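Local coordinates for probable membrane transporter protein MamO (Magnetospirillum magneticum, PDB 5HMA) that promotes magnetite biomineralization by binding transition metal ions through its probably inactive trypsin-like domain and activates the protease MamE, at residues T36-V41 and V65-G70. Residues are numbered along the deposited sequence; the frame is centred on the assembly and turned at random.
Sequences TTLHSV and VKTIPG
Leu38 alone carries one side of this contact, its two methyls divided between Thr67 and Pro69, and no hydrogen bond joins the two segments. The site lies on the surface of the first beta-barrel of a trypsin-like fold, which is probably inactive as a protease in MamO. Strand 33-37 ends here in a turn, and strand 58-68 runs out into Pro69-Gly70. Strand 73-78 lies between these two strands in the sheet. The CG of Leu38 is anti to the backbone N (chi1 180°), which carries the fork out toward the 65-70 segment. One prong, CD1, touches the methyl CG2 of Thr67 at 3.7 Å. The other, CD2, rests against Pro69, 3.6 Å from CA and 4.0 Å from CB. In Thr67, chi1 of 55° sets CG2 anti to the carbonyl carbon, beside the backbone N, where it meets CD1 of Leu38. His39 ND1 is hydrogen-bonded to Asp72; by family comparison these two probably occupy the His and Asp positions of a trypsin-like triad, and Thr148 that of the serine. His71, just past Gly70, and His186, distant in sequence and packed on by Ile68, bind the nickel ion, about 8 Å from the side chain of Pro69. Within the 36-41 turn, backbone N of Val41 bonds to O of Leu38, and the hydroxyls Thr37 OG1 and Ser40 OG pair at 2.7 Å.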
loop_
_atom_site.group_PDB
_atom_site.type_symbol
_atom_site.label_atom_id
_atom_site.label_comp_id
_atom_site.label_asym_id
_atom_site.label_seq_id
_atom_site.Cartn_x
_atom_site.Cartn_y
_atom_site.Cartn_z
ATOM N N THR A 36 -2.434 -3.888 -2.141
ATOM C CA THR A 36 -3.137 -3.003 -1.230
ATOM C C THR A 36 -3.569 -3.827 -0.014
ATOM O O THR A 36 -3.281 -5.025 0.042
ATOM C CB THR A 36 -4.344 -2.320 -1.930
ATOM O OG1 THR A 36 -4.873 -1.294 -1.079
ATOM C CG2 THR A 36 -5.438 -3.341 -2.258
ATOM N N THR A 37 -4.219 -3.195 0.965
ATOM C CA THR A 37 -4.676 -3.900 2.168
ATOM C C THR A 37 -5.984 -4.630 1.890
ATOM O O THR A 37 -6.884 -4.068 1.265
ATOM C CB THR A 37 -4.882 -2.939 3.356
ATOM O OG1 THR A 37 -5.245 -1.637 2.864
ATOM C CG2 THR A 37 -3.608 -2.839 4.202
ATOM N N LEU A 38 -6.088 -5.873 2.352
ATOM C CA LEU A 38 -7.257 -6.705 2.060
ATOM C C LEU A 38 -8.560 -6.127 2.644
ATOM O O LEU A 38 -9.565 -6.035 1.939
ATOM C CB LEU A 38 -7.031 -8.133 2.575
ATOM C CG LEU A 38 -8.176 -9.123 2.341
ATOM C CD1 LEU A 38 -8.568 -9.151 0.876
ATOM C CD2 LEU A 38 -7.806 -10.527 2.813
ATOM N N HIS A 39 -8.546 -5.718 3.914
ATOM C CA HIS A 39 -9.761 -5.178 4.541
ATOM C C HIS A 39 -10.282 -3.923 3.829
ATOM O O HIS A 39 -11.444 -3.566 3.974
ATOM C CB HIS A 39 -9.521 -4.866 6.026
ATOM C CG HIS A 39 -8.719 -3.620 6.273
ATOM N ND1 HIS A 39 -7.349 -3.633 6.440
ATOM C CD2 HIS A 39 -9.099 -2.326 6.398
ATOM C CE1 HIS A 39 -6.921 -2.401 6.649
ATOM N NE2 HIS A 39 -7.964 -1.589 6.633
ATOM N N SER A 40 -9.434 -3.263 3.048
ATOM C CA SER A 40 -9.849 -2.052 2.348
ATOM C C SER A 40 -10.700 -2.346 1.111
ATOM O O SER A 40 -11.461 -1.490 0.660
ATOM C CB SER A 40 -8.622 -1.225 1.931
ATOM O OG SER A 40 -7.849 -0.870 3.053
ATOM N N VAL A 41 -10.569 -3.543 0.549
ATOM C CA VAL A 41 -11.236 -3.825 -0.718
ATOM C C VAL A 41 -12.218 -4.988 -0.635
ATOM O O VAL A 41 -13.087 -5.117 -1.494
ATOM C CB VAL A 41 -10.209 -4.102 -1.828
ATOM C CG1 VAL A 41 -9.372 -2.871 -2.077
ATOM C CG2 VAL A 41 -9.330 -5.302 -1.460
ATOM N N VAL A 65 -6.654 -10.602 -7.631
ATOM C CA VAL A 65 -5.997 -11.770 -8.217
ATOM C C VAL A 65 -5.770 -12.811 -7.141
ATOM O O VAL A 65 -5.965 -14.006 -7.351
ATOM C CB VAL A 65 -4.659 -11.391 -8.870
ATOM C CG1 VAL A 65 -3.919 -12.646 -9.343
ATOM C CG2 VAL A 65 -4.890 -10.452 -10.005
ATOM N N LYS A 66 -5.340 -12.332 -5.984
ATOM C CA LYS A 66 -4.993 -13.201 -4.882
ATOM C C LYS A 66 -5.118 -12.433 -3.582
ATOM O O LYS A 66 -4.696 -11.279 -3.489
ATOM C CB LYS A 66 -3.571 -13.752 -5.052
ATOM C CG LYS A 66 -3.048 -14.472 -3.823
ATOM C CD LYS A 66 -2.227 -15.690 -4.194
ATOM C CE LYS A 66 -1.898 -16.528 -2.961
ATOM N NZ LYS A 66 -1.184 -17.792 -3.310
ATOM N N THR A 67 -5.721 -13.075 -2.589
ATOM C CA THR A 67 -5.797 -12.539 -1.238
ATOM C C THR A 67 -4.657 -13.109 -0.406
ATOM O O THR A 67 -4.275 -14.265 -0.580
ATOM C CB THR A 67 -7.135 -12.880 -0.553
ATOM O OG1 THR A 67 -7.334 -14.298 -0.573
ATOM C CG2 THR A 67 -8.297 -12.204 -1.257
ATOM N N ILE A 68 -4.104 -12.296 0.489
ATOM C CA ILE A 68 -3.147 -12.793 1.469
ATOM C C ILE A 68 -3.719 -12.470 2.852
ATOM O O ILE A 68 -3.219 -11.575 3.540
ATOM C CB ILE A 68 -1.752 -12.181 1.248
ATOM C CG1 ILE A 68 -1.365 -12.266 -0.227
ATOM C CG2 ILE A 68 -0.711 -12.882 2.088
ATOM C CD1 ILE A 68 -0.022 -11.628 -0.541
ATOM N N PRO A 69 -4.789 -13.187 3.250
ATOM C CA PRO A 69 -5.580 -12.838 4.441
ATOM C C PRO A 69 -4.760 -12.806 5.730
ATOM O O PRO A 69 -5.005 -11.943 6.569
ATOM C CB PRO A 69 -6.638 -13.951 4.500
ATOM C CG PRO A 69 -6.014 -15.107 3.794
ATOM C CD PRO A 69 -5.230 -14.467 2.662
ATOM N N GLY A 70 -3.804 -13.724 5.871
ATOM C CA GLY A 70 -2.960 -13.793 7.053
ATOM C C GLY A 70 -2.053 -12.588 7.258
ATOM O O GLY A 70 -1.414 -12.459 8.302
#